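Local coordinates for archaeal Sm-like protein AF-Sm2 (Archaeoglobus fulgidus, PDB 1LJO) that forms a six-membered ring of Sm-fold subunits and probably binds RNA, at residues A[23-28]-A[47-52]; A[19-24]-A[68-73]; A[40-45]-A[62-67]; A[8-13]-A[31-36]. One frame throughout, in Å; residues are numbered along the deposited sequence.

Contact 1 of 4, residues A[23-28]-A[47-52]; sequences KGEENQ and AMECKG. With ACY (acetic acid), chain C.
Gly52 N approaches the side-chain amide of Gln28 in its carbonyl plane and gives OE1 a hydrogen bond of 3.0 Å. At the other end of this amide, Gln28 NE2 donates to OXT of an acetate, probably from the crystallisation liquor, which Lys51 NZ also holds at 3.0 Å. The Asn27 amide and the Glu49 carboxylate are turned only 23° from each other; the hydrogen bond from Asn27 ND2 to Glu49 OE2 is modelled at 2.4 Å, so its exact length is doubtful. Gln28 opens strand 28-36 and forms an antiparallel hydrogen-bonded pair with Cys50, part of the strongly bent sheet of the Sm fold, just where the turn from strand 17-22 ends. Cys50 N donates almost straight to Gln28 O at 2.7 Å, and Gln28 N answers to Cys50 O at 2.8 Å. With CG beside its own backbone N (chi1 -55°) and a bend at chi2, Gln28 swings its amide to the end of strand 47-51. Cut back to alanine, this position would probably leave Gly52 N without its acceptor and the acetate with one donor fewer. The Lys51 chain passes slantwise by the Asn27 side chain, close to OD1, on its way to the acetate. The extended Glu49 chain crosses that of Glu25 at a slant, and Glu25 OE2 lies 4.1 Å from Glu49 OE1; the salt bridge from Glu49 to Arg57 probably eases this meeting of like charges.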
loop_
_atom_site.group_PDB
_atom_site.type_symbol
_atom_site.label_atom_id
_atom_site.label_comp_id
_atom_site.label_asym_id
_atom_site.label_seq_id
_atom_site.Cartn_x
_atom_site.Cartn_y
_atom_site.Cartn_z
ATOM N N LYS A 23 5.525 2.904 -7.987
ATOM C CA LYS A 23 4.132 2.513 -8.140
ATOM C C LYS A 23 3.260 3.682 -8.601
ATOM O O LYS A 23 2.418 3.524 -9.487
ATOM C CB LYS A 23 3.612 1.943 -6.817
ATOM C CG LYS A 23 2.210 1.381 -6.879
ATOM C CD LYS A 23 1.933 0.478 -5.684
ATOM C CE LYS A 23 2.141 1.206 -4.364
ATOM N NZ LYS A 23 2.001 0.295 -3.195
ATOM N N GLY A 24 3.467 4.855 -8.010
ATOM C CA GLY A 24 2.685 6.021 -8.388
ATOM C C GLY A 24 3.366 6.907 -9.419
ATOM O O GLY A 24 3.227 8.133 -9.385
ATOM N N GLU A 25 4.097 6.285 -10.340
ATOM C CA GLU A 25 4.810 7.009 -11.392
ATOM C C GLU A 25 4.831 6.192 -12.683
ATOM O O GLU A 25 5.133 5.000 -12.666
ATOM C CB GLU A 25 6.242 7.305 -10.938
ATOM C CG GLU A 25 6.546 8.783 -10.732
ATOM C CD GLU A 25 6.944 9.483 -12.018
ATOM O OE1 GLU A 25 8.016 9.148 -12.566
ATOM O OE2 GLU A 25 6.189 10.364 -12.484
ATOM N N GLU A 26 4.513 6.833 -13.803
ATOM C CA GLU A 26 4.494 6.147 -15.092
ATOM C C GLU A 26 5.861 6.122 -15.782
ATOM O O GLU A 26 6.133 5.249 -16.608
ATOM C CB GLU A 26 3.443 6.792 -16.004
ATOM C CG GLU A 26 3.501 8.310 -16.055
ATOM C CD GLU A 26 2.230 8.922 -16.619
ATOM O OE1 GLU A 26 1.149 8.691 -16.035
ATOM O OE2 GLU A 26 2.307 9.638 -17.641
ATOM N N ASN A 27 6.717 7.077 -15.439
ATOM C CA ASN A 27 8.058 7.145 -16.014
ATOM C C ASN A 27 9.051 6.710 -14.944
ATOM O O ASN A 27 8.781 6.865 -13.756
ATOM C CB ASN A 27 8.373 8.573 -16.452
ATOM C CG ASN A 27 7.349 9.120 -17.418
ATOM O OD1 ASN A 27 7.009 8.471 -18.403
ATOM N ND2 ASN A 27 6.856 10.319 -17.145
ATOM N N GLN A 28 10.195 6.173 -15.359
ATOM C CA GLN A 28 11.199 5.733 -14.398
ATOM C C GLN A 28 12.087 6.884 -13.947
ATOM O O GLN A 28 12.187 7.908 -14.625
ATOM C CB GLN A 28 12.091 4.640 -14.997
ATOM C CG GLN A 28 11.354 3.422 -15.535
ATOM C CD GLN A 28 11.073 3.529 -17.025
ATOM O OE1 GLN A 28 11.994 3.692 -17.830
ATOM N NE2 GLN A 28 9.801 3.431 -17.399
ATOM N N ALA A 47 19.143 13.479 -10.463
ATOM C CA ALA A 47 18.106 12.623 -11.022
ATOM C C ALA A 47 17.345 13.187 -12.213
ATOM O O ALA A 47 17.268 14.399 -12.414
ATOM C CB ALA A 47 17.123 12.240 -9.935
ATOM N N MET A 48 16.768 12.280 -12.989
ATOM C CA MET A 48 15.979 12.651 -14.153
ATOM C C MET A 48 14.847 11.653 -14.334
ATOM O O MET A 48 14.928 10.511 -13.885
ATOM C CB MET A 48 16.850 12.667 -15.409
ATOM C CG MET A 48 17.499 11.338 -15.730
ATOM S SD MET A 48 18.497 11.406 -17.226
ATOM C CE MET A 48 20.074 11.975 -16.565
ATOM N N GLU A 49 13.786 12.096 -14.991
ATOM C CA GLU A 49 12.648 11.239 -15.257
ATOM C C GLU A 49 12.909 10.709 -16.663
ATOM O O GLU A 49 13.195 11.486 -17.578
ATOM C CB GLU A 49 11.366 12.068 -15.217
ATOM C CG GLU A 49 10.089 11.271 -15.169
ATOM C CD GLU A 49 8.876 12.166 -15.008
ATOM O OE1 GLU A 49 8.865 12.989 -14.068
ATOM O OE2 GLU A 49 7.938 12.049 -15.818
ATOM N N CYS A 50 12.828 9.393 -16.830
ATOM C CA CYS A 50 13.083 8.780 -18.123
ATOM C C CYS A 50 12.029 7.755 -18.520
ATOM O O CYS A 50 11.268 7.263 -17.691
ATOM C CB CYS A 50 14.453 8.080 -18.121
ATOM S SG CYS A 50 15.893 9.120 -17.745
ATOM N N LYS A 51 11.998 7.459 -19.813
ATOM C CA LYS A 51 11.108 6.460 -20.390
ATOM C C LYS A 51 12.071 5.609 -21.202
ATOM O O LYS A 51 12.190 5.764 -22.417
ATOM C CB LYS A 51 10.074 7.105 -21.315
ATOM C CG LYS A 51 8.803 7.549 -20.616
ATOM C CD LYS A 51 7.811 8.120 -21.618
ATOM C CE LYS A 51 6.384 7.865 -21.177
ATOM N NZ LYS A 51 6.114 6.405 -21.113
ATOM N N GLY A 52 12.776 4.719 -20.516
ATOM C CA GLY A 52 13.759 3.899 -21.191
ATOM C C GLY A 52 14.988 4.775 -21.308
ATOM O O GLY A 52 15.418 5.376 -20.320
HETATM C C ACY C . 8.080 3.261 -20.644
HETATM O O ACY C . 7.393 2.736 -21.621
HETATM O OXT ACY C . 7.698 4.160 -19.818
HETATM C CH3 ACY C . 9.486 2.695 -20.529
HETATM O O HOH W 1 3.253 7.392 -20.105
#

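Contact 2 of 4, residues A[19-24]-A[68-73]; sequences RVEMKG and NVVLIQ
Val20 and Met22 meet Val69 on the inner face of the Sm barrel, where strands 17-22 and 69-74, the first and last of the fold, run antiparallel and close it. This side is tightly packed: Val20 CG1 crosses Val69 CG1 at about a right angle, 4.1 Å away, and Met22 SD rests 3.7 Å from Val69 CG2. Bends at chi2 (-64°) and chi3 (-72°) curl the Met22 chain so that CE lies against the Asn68 backbone, 3.5 Å from Asn68 O. Leu42 and Leu64 press on the same cluster. With Met22 shortened to alanine, a gap is likely to open beside Val69 and the Asn68 carbonyl, and the contact with Leu64 to be lost. Midway the register slips by one in a classic beta bulge: Val70 N donates to Glu21 O at 2.7 Å, while Leu71 N reaches the same oxygen in a weak bond of 3.3 Å. Beyond the bulge Lys23 N bonds to Asn68 O at 2.8 Å; the Lys23 amine turns to Asn68 of a neighbouring subunit. The other face, with Arg19, Glu21, Leu71 and Gln73, is looser and partly exposed. There the Glu21 chain slants past Val70, and Gln73 NE2 is taken up by Leu59 O of a neighbouring subunit. Arg19 and Gln73 lie side by side, Gln73 OE1 sitting at the edge of the guanidinium, 3.7 Å from Arg19 CD.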
loop_
_atom_site.group_PDB
_atom_site.type_symbol
_atom_site.label_atom_id
_atom_site.label_comp_id
_atom_site.label_asym_id
_atom_site.label_seq_id
_atom_site.Cartn_x
_atom_site.Cartn_y
_atom_site.Cartn_z
ATOM N N ARG A 19 18.233 2.874 -11.746
ATOM C CA ARG A 19 16.972 3.168 -12.411
ATOM C C ARG A 19 15.901 2.619 -11.480
ATOM O O ARG A 19 15.997 1.476 -11.031
ATOM C CB ARG A 19 16.903 2.468 -13.778
ATOM C CG ARG A 19 15.573 2.634 -14.510
ATOM C CD ARG A 19 15.603 1.959 -15.884
ATOM N NE ARG A 19 16.554 2.602 -16.785
ATOM C CZ ARG A 19 16.288 3.682 -17.516
ATOM N NH1 ARG A 19 15.089 4.246 -17.464
ATOM N NH2 ARG A 19 17.227 4.207 -18.291
ATOM N N VAL A 20 14.887 3.431 -11.197
ATOM C CA VAL A 20 13.815 3.038 -10.283
ATOM C C VAL A 20 12.413 3.171 -10.856
ATOM O O VAL A 20 12.075 4.192 -11.449
ATOM C CB VAL A 20 13.841 3.900 -9.000
ATOM C CG1 VAL A 20 12.782 3.404 -8.013
ATOM C CG2 VAL A 20 15.223 3.868 -8.384
ATOM N N GLU A 21 11.599 2.137 -10.668
ATOM C CA GLU A 21 10.217 2.190 -11.125
ATOM C C GLU A 21 9.363 2.362 -9.873
ATOM O O GLU A 21 9.459 1.563 -8.939
ATOM C CB GLU A 21 9.829 0.904 -11.856
ATOM C CG GLU A 21 8.345 0.825 -12.171
ATOM C CD GLU A 21 8.002 -0.343 -13.069
ATOM O OE1 GLU A 21 8.424 -1.477 -12.760
ATOM O OE2 GLU A 21 7.303 -0.124 -14.083
ATOM N N MET A 22 8.547 3.412 -9.853
ATOM C CA MET A 22 7.684 3.701 -8.710
ATOM C C MET A 22 6.245 3.330 -9.015
ATOM O O MET A 22 5.788 3.448 -10.155
ATOM C CB MET A 22 7.738 5.191 -8.351
ATOM C CG MET A 22 9.106 5.722 -7.974
ATOM S SD MET A 22 9.773 4.962 -6.477
ATOM C CE MET A 22 8.732 5.706 -5.215
ATOM N N LYS A 23 5.525 2.904 -7.987
ATOM C CA LYS A 23 4.132 2.513 -8.140
ATOM C C LYS A 23 3.260 3.682 -8.601
ATOM O O LYS A 23 2.418 3.524 -9.487
ATOM C CB LYS A 23 3.612 1.943 -6.817
ATOM C CG LYS A 23 2.210 1.381 -6.879
ATOM C CD LYS A 23 1.933 0.478 -5.684
ATOM C CE LYS A 23 2.141 1.206 -4.364
ATOM N NZ LYS A 23 2.001 0.295 -3.195
ATOM N N GLY A 24 3.467 4.855 -8.010
ATOM C CA GLY A 24 2.685 6.021 -8.388
ATOM C C GLY A 24 3.366 6.907 -9.419
ATOM O O GLY A 24 3.227 8.133 -9.385
ATOM N N ASN A 68 6.668 2.655 -1.973
ATOM C CA ASN A 68 6.126 2.893 -3.310
ATOM C C ASN A 68 7.142 2.583 -4.402
ATOM O O ASN A 68 6.898 2.797 -5.601
ATOM C CB ASN A 68 5.578 4.315 -3.424
ATOM C CG ASN A 68 4.278 4.474 -2.656
ATOM O OD1 ASN A 68 3.409 3.608 -2.726
ATOM N ND2 ASN A 68 4.140 5.565 -1.918
ATOM N N VAL A 69 8.285 2.057 -3.976
ATOM C CA VAL A 69 9.325 1.643 -4.911
ATOM C C VAL A 69 8.879 0.271 -5.402
ATOM O O VAL A 69 8.455 -0.565 -4.603
ATOM C CB VAL A 69 10.698 1.470 -4.218
ATOM C CG1 VAL A 69 11.662 0.745 -5.151
ATOM C CG2 VAL A 69 11.270 2.831 -3.839
ATOM N N VAL A 70 8.949 0.041 -6.707
ATOM C CA VAL A 70 8.559 -1.254 -7.254
ATOM C C VAL A 70 9.788 -2.083 -7.605
ATOM O O VAL A 70 9.944 -3.221 -7.149
ATOM C CB VAL A 70 7.689 -1.095 -8.532
ATOM C CG1 VAL A 70 7.411 -2.468 -9.151
ATOM C CG2 VAL A 70 6.373 -0.398 -8.180
ATOM N N LEU A 71 10.675 -1.493 -8.393
ATOM C CA LEU A 71 11.872 -2.182 -8.847
ATOM C C LEU A 71 13.074 -1.241 -8.906
ATOM O O LEU A 71 12.938 -0.076 -9.277
ATOM C CB LEU A 71 11.588 -2.788 -10.232
ATOM C CG LEU A 71 12.657 -3.552 -11.024
ATOM C CD1 LEU A 71 11.984 -4.303 -12.182
ATOM C CD2 LEU A 71 13.702 -2.589 -11.561
ATOM N N ILE A 72 14.243 -1.755 -8.532
ATOM C CA ILE A 72 15.484 -0.984 -8.562
ATOM C C ILE A 72 16.464 -1.762 -9.424
ATOM O O ILE A 72 16.625 -2.965 -9.254
ATOM C CB ILE A 72 16.107 -0.819 -7.157
ATOM C CG1 ILE A 72 15.129 -0.098 -6.229
ATOM C CG2 ILE A 72 17.423 -0.031 -7.262
ATOM C CD1 ILE A 72 15.652 0.066 -4.799
ATOM N N GLN A 73 17.114 -1.074 -10.352
ATOM C CA GLN A 73 18.056 -1.723 -11.249
ATOM C C GLN A 73 19.323 -0.902 -11.415
ATOM O O GLN A 73 19.260 0.282 -11.742
ATOM C CB GLN A 73 17.400 -1.926 -12.623
ATOM C CG GLN A 73 18.355 -2.369 -13.724
ATOM C CD GLN A 73 17.712 -2.350 -15.101
ATOM O OE1 GLN A 73 17.129 -1.346 -15.513
ATOM N NE2 GLN A 73 17.821 -3.460 -15.823
#

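Contact 3 of 4, residues A[40-45]-A[62-67]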
loop_
_atom_site.group_PDB
_atom_site.type_symbol
_atom_site.label_atom_id
_atom_site.label_comp_id
_atom_site.label_asym_id
_atom_site.label_seq_id
_atom_site.Cartn_x
_atom_site.Cartn_y
_atom_site.Cartn_z
ATOM N N MET A 40 13.942 0.959 2.469
ATOM C CA MET A 40 14.216 1.216 1.061
ATOM C C MET A 40 13.793 2.595 0.557
ATOM O O MET A 40 13.465 2.767 -0.624
ATOM C CB MET A 40 13.624 0.107 0.182
ATOM C CG MET A 40 14.502 -1.147 0.185
ATOM S SD MET A 40 14.012 -2.443 -0.972
ATOM C CE MET A 40 14.019 -1.560 -2.458
ATOM N N ASN A 41 13.772 3.574 1.458
ATOM C CA ASN A 41 13.491 4.939 1.033
ATOM C C ASN A 41 14.769 5.233 0.257
ATOM O O ASN A 41 15.829 4.723 0.614
ATOM C CB ASN A 41 13.385 5.888 2.226
ATOM C CG ASN A 41 12.128 5.663 3.034
ATOM O OD1 ASN A 41 11.039 5.543 2.474
ATOM N ND2 ASN A 41 12.269 5.605 4.357
ATOM N N LEU A 42 14.683 6.027 -0.803
ATOM C CA LEU A 42 15.865 6.322 -1.597
ATOM C C LEU A 42 16.089 7.817 -1.780
ATOM O O LEU A 42 15.144 8.580 -1.981
ATOM C CB LEU A 42 15.744 5.678 -2.987
ATOM C CG LEU A 42 15.359 4.199 -3.082
ATOM C CD1 LEU A 42 15.106 3.842 -4.540
ATOM C CD2 LEU A 42 16.458 3.324 -2.487
ATOM N N TYR A 43 17.350 8.225 -1.710
ATOM C CA TYR A 43 17.713 9.613 -1.929
ATOM C C TYR A 43 18.634 9.641 -3.141
ATOM O O TYR A 43 19.759 9.141 -3.094
ATOM C CB TYR A 43 18.410 10.212 -0.702
ATOM C CG TYR A 43 19.027 11.580 -0.946
ATOM C CD1 TYR A 43 18.420 12.503 -1.798
ATOM C CD2 TYR A 43 20.217 11.950 -0.322
ATOM C CE1 TYR A 43 18.982 13.757 -2.025
ATOM C CE2 TYR A 43 20.787 13.201 -0.541
ATOM C CZ TYR A 43 20.166 14.098 -1.397
ATOM O OH TYR A 43 20.737 15.326 -1.644
ATOM N N LEU A 44 18.129 10.207 -4.231
ATOM C CA LEU A 44 18.883 10.307 -5.473
ATOM C C LEU A 44 19.278 11.751 -5.736
ATOM O O LEU A 44 18.556 12.674 -5.363
ATOM C CB LEU A 44 18.037 9.821 -6.656
ATOM C CG LEU A 44 17.465 8.403 -6.624
ATOM C CD1 LEU A 44 16.750 8.116 -7.940
ATOM C CD2 LEU A 44 18.586 7.407 -6.402
ATOM N N THR A 45 20.427 11.938 -6.371
ATOM C CA THR A 45 20.892 13.269 -6.728
ATOM C C THR A 45 21.130 13.236 -8.230
ATOM O O THR A 45 21.300 12.157 -8.804
ATOM C CB THR A 45 22.207 13.638 -6.016
ATOM O OG1 THR A 45 23.202 12.651 -6.303
ATOM C CG2 THR A 45 21.987 13.728 -4.495
ATOM N N ILE A 62 16.023 14.266 -5.257
ATOM C CA ILE A 62 14.684 13.762 -4.944
ATOM C C ILE A 62 14.750 12.627 -3.934
ATOM O O ILE A 62 15.739 11.907 -3.861
ATOM C CB ILE A 62 13.938 13.215 -6.188
ATOM C CG1 ILE A 62 14.759 12.098 -6.837
ATOM C CG2 ILE A 62 13.659 14.339 -7.184
ATOM C CD1 ILE A 62 14.032 11.388 -7.968
ATOM N N VAL A 63 13.684 12.476 -3.162
ATOM C CA VAL A 63 13.593 11.409 -2.179
ATOM C C VAL A 63 12.410 10.530 -2.572
ATOM O O VAL A 63 11.291 11.023 -2.740
ATOM C CB VAL A 63 13.364 11.971 -0.761
ATOM C CG1 VAL A 63 13.021 10.844 0.199
ATOM C CG2 VAL A 63 14.612 12.721 -0.295
ATOM N N LEU A 64 12.663 9.235 -2.733
ATOM C CA LEU A 64 11.613 8.292 -3.113
ATOM C C LEU A 64 11.154 7.489 -1.893
ATOM O O LEU A 64 11.975 6.980 -1.129
ATOM C CB LEU A 64 12.128 7.348 -4.207
ATOM C CG LEU A 64 12.686 8.044 -5.462
ATOM C CD1 LEU A 64 13.159 7.004 -6.480
ATOM C CD2 LEU A 64 11.616 8.929 -6.071
ATOM N N ARG A 65 9.839 7.392 -1.707
ATOM C CA ARG A 65 9.280 6.657 -0.577
ATOM C C ARG A 65 9.414 5.154 -0.814
ATOM O O ARG A 65 8.922 4.631 -1.807
ATOM C CB ARG A 65 7.809 7.025 -0.389
ATOM C CG ARG A 65 7.158 6.413 0.832
ATOM C CD ARG A 65 7.760 6.978 2.110
ATOM N NE ARG A 65 7.077 6.475 3.297
ATOM C CZ ARG A 65 7.373 5.335 3.911
ATOM N NH1 ARG A 65 8.352 4.565 3.450
ATOM N NH2 ARG A 65 6.690 4.969 4.988
ATOM N N GLY A 66 10.073 4.473 0.119
ATOM C CA GLY A 66 10.296 3.042 0.001
ATOM C C GLY A 66 9.118 2.125 -0.291
ATOM O O GLY A 66 9.227 1.233 -1.135
ATOM N N ASN A 67 7.988 2.313 0.377
ATOM C CA ASN A 67 6.882 1.404 0.111
ATOM C C ASN A 67 6.244 1.620 -1.255
ATOM O O ASN A 67 5.376 0.855 -1.653
ATOM C CB ASN A 67 5.817 1.472 1.208
ATOM C CG ASN A 67 5.167 2.817 1.303
ATOM O OD1 ASN A 67 5.770 3.776 1.777
ATOM N ND2 ASN A 67 3.921 2.902 0.847
#
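Asn41 OD1 is gripped twice from the other segment: Gly66 N gives it a nearly straight hydrogen bond of 2.8 Å, tilted 23° from the amide's carbonyl plane, and Arg65 NH1 adds a weak one at 3.0 Å. With Asn41 ND2 bonded to Asp37, both ends of the amide are used, which probably fixes its flip. Asn41 and Arg65 run side by side, their flat groups 65° apart, and Asn67 OD1 lies over the centre of one face of the guanidinium. Gly66 CA packs 3.2 Å from Met40 O. Beyond this polar corner the strands pair through Leu42 and Leu64, whose backbones exchange two hydrogen bonds, and again through Leu44 and Ile62. Their side chains share one buried face, where Leu44 CD1 meets Leu64 CD1 at 4.0 Å. On the other face Tyr43, with CG anti to the backbone N (chi1 170°), presents CD1 at its ring edge to Ile62 O, 3.4 Å away. Strand 62-64 also pairs with a strand of a neighbouring subunit, carrying the sheet around the ring. Asn41 and the Arg65-Gly66 pair fit the Sm1 and Sm2 sequence motifs, whose loops in Sm relatives form the uridine pocket facing the pore, consistent with RNA binding here.

Contact 4 of 4, residues A[8-13]-A[31-36]; sequences QMVKSM and GKLEGV
Apolar contacts carry the meeting of Val10, Leu33, Val36 and Met13. Val10 CG1 slants against Val36 CG2 at 3.7 Å, the tightest of the side-chain pairs. Leu33, whose CG stands opposite its backbone N (chi1 -179°), sends CD2 toward segment 8-13, where it lies 3.8 Å from Met13 CB and a little farther from Val10 CG1. Lys11 adds a loose edge, with only its CA near Val36 CG1. Carbonyl oxygens form the second kind of contact: Val10 O abuts Leu33 CD2 at 3.5 Å, and Met13 O faces Leu33 CB at 3.7 Å. No hydrogen bond joins the segments; Val10 O is instead taken by Met13 N of its own segment, at 3.0 Å. On the strand, Glu34 and Gly35 both face Tyr43 in a classic beta bulge, while Leu33 and Val36 both point toward the helix. Leu42 and Leu44 back Leu33, and Ile72 meets Met13, so Val10 and Met13 join the barrel's hydrophobic core. Val63 of a neighbouring subunit packs on both Val10 and Met13. Here the short N-terminal helix typical of Sm proteins packs against the end of the bent second strand, beside the subunit interface.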
loop_
_atom_site.group_PDB
_atom_site.type_symbol
_atom_site.label_atom_id
_atom_site.label_comp_id
_atom_site.label_asym_id
_atom_site.label_seq_id
_atom_site.Cartn_x
_atom_site.Cartn_y
_atom_site.Cartn_z
ATOM N N GLN A 8 21.275 -5.544 1.362
ATOM C CA GLN A 8 22.723 -5.559 1.142
ATOM C C GLN A 8 22.998 -5.127 -0.295
ATOM O O GLN A 8 23.909 -4.343 -0.563
ATOM C CB GLN A 8 23.308 -6.967 1.349
ATOM C CG GLN A 8 23.248 -7.509 2.772
ATOM C CD GLN A 8 24.003 -8.830 2.926
ATOM O OE1 GLN A 8 23.702 -9.821 2.256
ATOM N NE2 GLN A 8 24.986 -8.845 3.819
ATOM N N MET A 9 22.207 -5.658 -1.220
ATOM C CA MET A 9 22.369 -5.334 -2.629
ATOM C C MET A 9 22.128 -3.845 -2.877
ATOM O O MET A 9 22.935 -3.182 -3.526
ATOM C CB MET A 9 21.408 -6.178 -3.478
ATOM C CG MET A 9 21.560 -5.982 -4.982
ATOM S SD MET A 9 23.258 -6.270 -5.556
ATOM C CE MET A 9 23.200 -5.499 -7.162
ATOM N N VAL A 10 21.031 -3.314 -2.346
ATOM C CA VAL A 10 20.717 -1.902 -2.545
ATOM C C VAL A 10 21.797 -0.987 -1.978
ATOM O O VAL A 10 22.148 0.018 -2.595
ATOM C CB VAL A 10 19.350 -1.524 -1.916
ATOM C CG1 VAL A 10 19.076 -0.034 -2.109
ATOM C CG2 VAL A 10 18.236 -2.347 -2.553
ATOM N N LYS A 11 22.331 -1.333 -0.809
ATOM C CA LYS A 11 23.366 -0.503 -0.212
ATOM C C LYS A 11 24.622 -0.502 -1.079
ATOM O O LYS A 11 25.325 0.500 -1.152
ATOM C CB LYS A 11 23.698 -0.980 1.209
ATOM C CG LYS A 11 24.623 -0.029 1.966
ATOM C CD LYS A 11 24.738 -0.382 3.448
ATOM C CE LYS A 11 25.419 -1.726 3.666
ATOM N NZ LYS A 11 26.821 -1.735 3.157
ATOM N N SER A 12 24.895 -1.617 -1.749
ATOM C CA SER A 12 26.067 -1.706 -2.611
ATOM C C SER A 12 25.931 -0.787 -3.827
ATOM O O SER A 12 26.914 -0.498 -4.499
ATOM C CB SER A 12 26.282 -3.148 -3.085
ATOM O OG SER A 12 25.330 -3.524 -4.065
ATOM N N MET A 13 24.711 -0.329 -4.099
ATOM C CA MET A 13 24.459 0.562 -5.233
ATOM C C MET A 13 24.701 2.033 -4.891
ATOM O O MET A 13 24.627 2.897 -5.767
ATOM C CB MET A 13 23.018 0.403 -5.728
ATOM C CG MET A 13 22.714 -0.904 -6.440
ATOM S SD MET A 13 20.962 -1.000 -6.927
ATOM C CE MET A 13 20.396 -2.313 -5.873
ATOM N N GLY A 31 19.104 8.189 -11.469
ATOM C CA GLY A 31 19.966 9.134 -10.780
ATOM C C GLY A 31 20.999 8.451 -9.912
ATOM O O GLY A 31 21.051 7.225 -9.846
ATOM N N LYS A 32 21.830 9.245 -9.249
ATOM C CA LYS A 32 22.864 8.700 -8.384
ATOM C C LYS A 32 22.277 8.413 -7.011
ATOM O O LYS A 32 21.660 9.288 -6.387
ATOM C CB LYS A 32 24.026 9.689 -8.247
ATOM C CG LYS A 32 25.184 9.179 -7.383
ATOM C CD LYS A 32 26.156 10.308 -7.068
ATOM C CE LYS A 32 27.265 9.847 -6.138
ATOM N NZ LYS A 32 27.979 11.000 -5.509
ATOM N N LEU A 33 22.467 7.183 -6.542
ATOM C CA LEU A 33 21.955 6.800 -5.236
ATOM C C LEU A 33 22.891 7.353 -4.169
ATOM O O LEU A 33 24.008 6.869 -4.002
ATOM C CB LEU A 33 21.861 5.273 -5.113
ATOM C CG LEU A 33 21.316 4.759 -3.772
ATOM C CD1 LEU A 33 19.928 5.318 -3.526
ATOM C CD2 LEU A 33 21.290 3.235 -3.780
ATOM N N GLU A 34 22.428 8.382 -3.464
ATOM C CA GLU A 34 23.217 9.021 -2.415
ATOM C C GLU A 34 22.911 8.470 -1.034
ATOM O O GLU A 34 23.716 8.607 -0.115
ATOM C CB GLU A 34 22.975 10.532 -2.425
ATOM C CG GLU A 34 23.797 11.265 -3.462
ATOM C CD GLU A 34 25.260 11.335 -3.087
ATOM O OE1 GLU A 34 25.596 12.061 -2.127
ATOM O OE2 GLU A 34 26.073 10.654 -3.742
ATOM N N GLY A 35 21.746 7.852 -0.885
ATOM C CA GLY A 35 21.382 7.298 0.406
ATOM C C GLY A 35 20.170 6.388 0.356
ATOM O O GLY A 35 19.299 6.540 -0.499
ATOM N N VAL A 36 20.125 5.438 1.281
ATOM C CA VAL A 36 19.027 4.489 1.373
ATOM C C VAL A 36 18.927 3.992 2.817
ATOM O O VAL A 36 19.914 4.029 3.552
ATOM C CB VAL A 36 19.259 3.278 0.423
ATOM C CG1 VAL A 36 20.598 2.621 0.731
ATOM C CG2 VAL A 36 18.129 2.268 0.566
#

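From the N terminus, helix 6-12 comes first, and contact 4 closes when the far half of strand 28-36 returns to it. Strand 17-22 then opens contact 2, the longest closure, which waits for strand 69-74 to complete the barrel. Contact 1 starts from the same region, sharing Lys23 and Gly24, and ties the turn before strand 28-36 to strand 47-51. Contact 4 crosses both contacts 1 and 2. Contact 3 begins only after contact 4 has closed; it crosses contact 1 and falls wholly within the span of contact 2. Strand 28-36 is the common neighbour, pairing with strands 17-22, 42-44 and 47-51.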